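Local coordinates for protein dTDP Sugar Isomerase (Desulfovibrio desulfuricans subsp. desulfuricans str. G20, PDB 3EJK) that probably catalyses the epimerisation of dTDP-4-dehydro-6-deoxy-glucose at C3' and C5' of the sugar, giving dTDP-4-dehydro-rhamnose, at residues V122-G130 with F158-S169. Sequence-based numbering, arbitrary orientation.
Sequences VWYGFAATG and FIPFSWAGADLS
Over one face of the Trp123 indole sits the end of Ile159, its CD1 3.8 Å from the centroid of the five-membered ring in a CH-pi contact. Phe158 turns its edge toward the Trp123 face in an offset edge-to-face pair, planes at 71° and CE2 3.9 Å from Trp123 CZ2. The extended Ile159 chain (chi2 -180°) carries CD1 up to the indole, while its CG1 lies above one face of Phe158, near the rim. Trp163 slants against the strand backbone, CZ2 3.6 Å from Gly125 C, at a point where glycine puts no side chain in the way. Phe161 CE2 lies over the centre of one Trp163 face, and Ala127 CB touches both Trp163 CZ3 (3.8 Å) and Leu168 CD1 (3.7 Å). Gly130 N donates to Leu168 O at 3.0 Å, and Thr129 CA adds a C-H...O contact to that same oxygen. Asp167 OD1 accepts from Ser169 N, an Asx turn, and also from Ser169 OG. Strand 123-128 runs between strands 65-71 and 84-90 in one sheet of the cupin fold; loop 158-169 packs across it, Trp163 meeting Trp68, while Phe126 points away toward Phe78 and strand 54-60 of the other sheet.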
loop_
_atom_site.group_PDB
_atom_site.type_symbol
_atom_site.label_atom_id
_atom_site.label_comp_id
_atom_site.label_asym_id
_atom_site.label_seq_id
_atom_site.Cartn_x
_atom_site.Cartn_y
_atom_site.Cartn_z
ATOM N N VAL A 122 -10.339 16.417 -12.076
ATOM C CA VAL A 122 -10.829 16.921 -10.804
ATOM C C VAL A 122 -9.599 17.214 -9.956
ATOM O O VAL A 122 -8.726 16.356 -9.797
ATOM C CB VAL A 122 -11.724 15.914 -10.049
ATOM C CG1 VAL A 122 -11.988 16.388 -8.604
ATOM C CG2 VAL A 122 -13.038 15.707 -10.776
ATOM N N TRP A 123 -9.518 18.438 -9.452
ATOM C CA TRP A 123 -8.419 18.840 -8.569
ATOM C C TRP A 123 -8.543 18.165 -7.222
ATOM O O TRP A 123 -9.638 18.020 -6.668
ATOM C CB TRP A 123 -8.400 20.343 -8.323
ATOM C CG TRP A 123 -8.024 21.203 -9.497
ATOM C CD1 TRP A 123 -8.878 21.899 -10.309
ATOM C CD2 TRP A 123 -6.704 21.500 -9.955
ATOM N NE1 TRP A 123 -8.166 22.599 -11.259
ATOM C CE2 TRP A 123 -6.829 22.365 -11.066
ATOM C CE3 TRP A 123 -5.425 21.110 -9.548
ATOM C CZ2 TRP A 123 -5.730 22.841 -11.758
ATOM C CZ3 TRP A 123 -4.337 21.589 -10.249
ATOM C CH2 TRP A 123 -4.495 22.423 -11.343
ATOM N N TYR A 124 -7.397 17.761 -6.699
ATOM C CA TYR A 124 -7.337 17.157 -5.368
ATOM C C TYR A 124 -6.150 17.612 -4.526
ATOM O O TYR A 124 -5.110 18.008 -5.002
ATOM C CB TYR A 124 -7.442 15.628 -5.414
ATOM C CG TYR A 124 -6.383 14.912 -6.214
ATOM C CD1 TYR A 124 -6.556 14.654 -7.558
ATOM C CD2 TYR A 124 -5.224 14.462 -5.605
ATOM C CE1 TYR A 124 -5.577 13.976 -8.293
ATOM C CE2 TYR A 124 -4.243 13.796 -6.314
ATOM C CZ TYR A 124 -4.423 13.549 -7.658
ATOM O OH TYR A 124 -3.441 12.879 -8.370
ATOM N N GLY A 125 -6.412 17.613 -3.238
ATOM C CA GLY A 125 -5.431 17.960 -2.220
ATOM C C GLY A 125 -5.738 17.170 -0.964
ATOM O O GLY A 125 -6.869 16.735 -0.755
ATOM N N PHE A 126 -4.725 16.966 -0.140
ATOM C CA PHE A 126 -4.935 16.242 1.114
ATOM C C PHE A 126 -3.889 16.591 2.151
ATOM O O PHE A 126 -2.795 17.062 1.828
ATOM C CB PHE A 126 -5.012 14.724 0.881
ATOM C CG PHE A 126 -3.836 14.149 0.126
ATOM C CD1 PHE A 126 -2.700 13.751 0.783
ATOM C CD2 PHE A 126 -3.882 14.004 -1.252
ATOM C CE1 PHE A 126 -1.627 13.205 0.096
ATOM C CE2 PHE A 126 -2.820 13.478 -1.945
ATOM C CZ PHE A 126 -1.680 13.079 -1.270
ATOM N N ALA A 127 -4.278 16.383 3.399
ATOM C CA ALA A 127 -3.430 16.653 4.554
ATOM C C ALA A 127 -3.633 15.649 5.673
ATOM O O ALA A 127 -4.725 15.163 5.901
ATOM C CB ALA A 127 -3.681 18.068 5.078
ATOM N N ALA A 128 -2.539 15.382 6.376
ATOM C CA ALA A 128 -2.542 14.479 7.520
ATOM C C ALA A 128 -2.999 15.212 8.767
ATOM O O ALA A 128 -2.511 16.285 9.096
ATOM C CB ALA A 128 -1.134 13.862 7.755
ATOM N N THR A 129 -3.943 14.596 9.459
ATOM C CA THR A 129 -4.471 15.128 10.716
ATOM C C THR A 129 -3.824 14.442 11.900
ATOM O O THR A 129 -3.203 13.378 11.799
ATOM C CB THR A 129 -5.996 14.922 10.824
ATOM O OG1 THR A 129 -6.267 13.522 10.903
ATOM C CG2 THR A 129 -6.719 15.508 9.618
ATOM N N GLY A 130 -3.935 15.075 13.042
ATOM C CA GLY A 130 -3.408 14.468 14.253
ATOM C C GLY A 130 -1.938 14.724 14.457
ATOM O O GLY A 130 -1.387 15.706 13.981
ATOM N N PHE A 158 -7.840 30.182 -7.155
ATOM C CA PHE A 158 -8.907 29.736 -8.088
ATOM C C PHE A 158 -9.521 28.404 -7.633
ATOM O O PHE A 158 -10.536 27.961 -8.154
ATOM C CB PHE A 158 -8.435 29.687 -9.557
ATOM C CG PHE A 158 -7.450 28.604 -9.848
ATOM C CD1 PHE A 158 -6.103 28.807 -9.657
ATOM C CD2 PHE A 158 -7.881 27.378 -10.297
ATOM C CE1 PHE A 158 -5.207 27.810 -9.910
ATOM C CE2 PHE A 158 -6.986 26.374 -10.547
ATOM C CZ PHE A 158 -5.648 26.592 -10.353
ATOM N N ILE A 159 -8.905 27.789 -6.628
ATOM C CA ILE A 159 -9.428 26.539 -6.057
ATOM C C ILE A 159 -10.013 26.941 -4.689
ATOM O O ILE A 159 -9.262 27.238 -3.749
ATOM C CB ILE A 159 -8.355 25.442 -5.978
ATOM C CG1 ILE A 159 -7.822 25.142 -7.388
ATOM C CG2 ILE A 159 -8.942 24.139 -5.366
ATOM C CD1 ILE A 159 -6.752 24.054 -7.441
ATOM N N PRO A 160 -11.359 26.955 -4.580
ATOM C CA PRO A 160 -12.058 27.574 -3.441
ATOM C C PRO A 160 -12.049 26.861 -2.109
ATOM O O PRO A 160 -13.092 26.689 -1.481
ATOM C CB PRO A 160 -13.479 27.724 -3.957
ATOM C CG PRO A 160 -13.624 26.535 -4.841
ATOM C CD PRO A 160 -12.322 26.476 -5.585
ATOM N N PHE A 161 -10.856 26.464 -1.693
ATOM C CA PHE A 161 -10.685 25.880 -0.371
ATOM C C PHE A 161 -9.376 26.316 0.266
ATOM O O PHE A 161 -8.308 26.177 -0.321
ATOM C CB PHE A 161 -10.741 24.349 -0.411
ATOM C CG PHE A 161 -10.609 23.718 0.948
ATOM C CD1 PHE A 161 -11.709 23.562 1.752
ATOM C CD2 PHE A 161 -9.375 23.303 1.426
ATOM C CE1 PHE A 161 -11.595 22.992 3.019
ATOM C CE2 PHE A 161 -9.249 22.740 2.688
ATOM C CZ PHE A 161 -10.375 22.586 3.489
ATOM N N SER A 162 -9.485 26.776 1.504
ATOM C CA SER A 162 -8.331 27.265 2.263
ATOM C C SER A 162 -7.727 26.233 3.198
ATOM O O SER A 162 -8.236 25.966 4.272
ATOM C CB SER A 162 -8.717 28.493 3.076
ATOM O OG SER A 162 -7.622 28.956 3.830
ATOM N N TRP A 163 -6.608 25.680 2.786
ATOM C CA TRP A 163 -5.909 24.711 3.617
ATOM C C TRP A 163 -5.413 25.371 4.869
ATOM O O TRP A 163 -5.306 24.746 5.913
ATOM C CB TRP A 163 -4.728 24.066 2.893
ATOM C CG TRP A 163 -5.186 23.024 1.999
ATOM C CD1 TRP A 163 -5.211 23.057 0.643
ATOM C CD2 TRP A 163 -5.755 21.774 2.385
ATOM N NE1 TRP A 163 -5.742 21.893 0.158
ATOM C CE2 TRP A 163 -6.091 21.089 1.208
ATOM C CE3 TRP A 163 -6.021 21.169 3.615
ATOM C CZ2 TRP A 163 -6.680 19.834 1.220
ATOM C CZ3 TRP A 163 -6.604 19.914 3.620
ATOM C CH2 TRP A 163 -6.927 19.264 2.434
ATOM N N ALA A 164 -5.152 26.661 4.763
ATOM C CA ALA A 164 -4.598 27.395 5.912
ATOM C C ALA A 164 -5.632 27.480 7.016
ATOM O O ALA A 164 -5.318 27.604 8.194
ATOM C CB ALA A 164 -4.157 28.779 5.507
ATOM N N GLY A 165 -6.881 27.381 6.611
ATOM C CA GLY A 165 -7.992 27.506 7.530
ATOM C C GLY A 165 -8.510 26.174 8.016
ATOM O O GLY A 165 -9.357 26.116 8.894
ATOM N N ALA A 166 -7.985 25.098 7.464
ATOM C CA ALA A 166 -8.468 23.740 7.826
ATOM C C ALA A 166 -8.137 23.299 9.240
ATOM O O ALA A 166 -7.090 23.611 9.793
ATOM C CB ALA A 166 -7.945 22.683 6.835
ATOM N N ASP A 167 -9.059 22.530 9.800
ATOM C CA ASP A 167 -8.875 21.928 11.120
ATOM C C ASP A 167 -8.267 20.561 10.903
ATOM O O ASP A 167 -8.941 19.629 10.442
ATOM C CB ASP A 167 -10.204 21.822 11.860
ATOM C CG ASP A 167 -10.075 21.144 13.209
ATOM O OD1 ASP A 167 -8.950 20.775 13.621
ATOM O OD2 ASP A 167 -11.126 20.978 13.859
ATOM N N LEU A 168 -6.976 20.464 11.199
ATOM C CA LEU A 168 -6.252 19.224 11.008
ATOM C C LEU A 168 -5.937 18.572 12.342
ATOM O O LEU A 168 -5.017 17.774 12.460
ATOM C CB LEU A 168 -4.970 19.462 10.201
ATOM C CG LEU A 168 -5.164 20.118 8.816
ATOM C CD1 LEU A 168 -3.834 20.253 8.091
ATOM C CD2 LEU A 168 -6.153 19.334 7.985
ATOM N N SER A 169 -6.724 18.919 13.347
ATOM C CA SER A 169 -6.492 18.397 14.705
ATOM C C SER A 169 -6.837 16.924 14.792
ATOM O O SER A 169 -6.289 16.176 15.581
ATOM C CB SER A 169 -7.337 19.152 15.726
ATOM O OG SER A 169 -8.695 18.825 15.529
#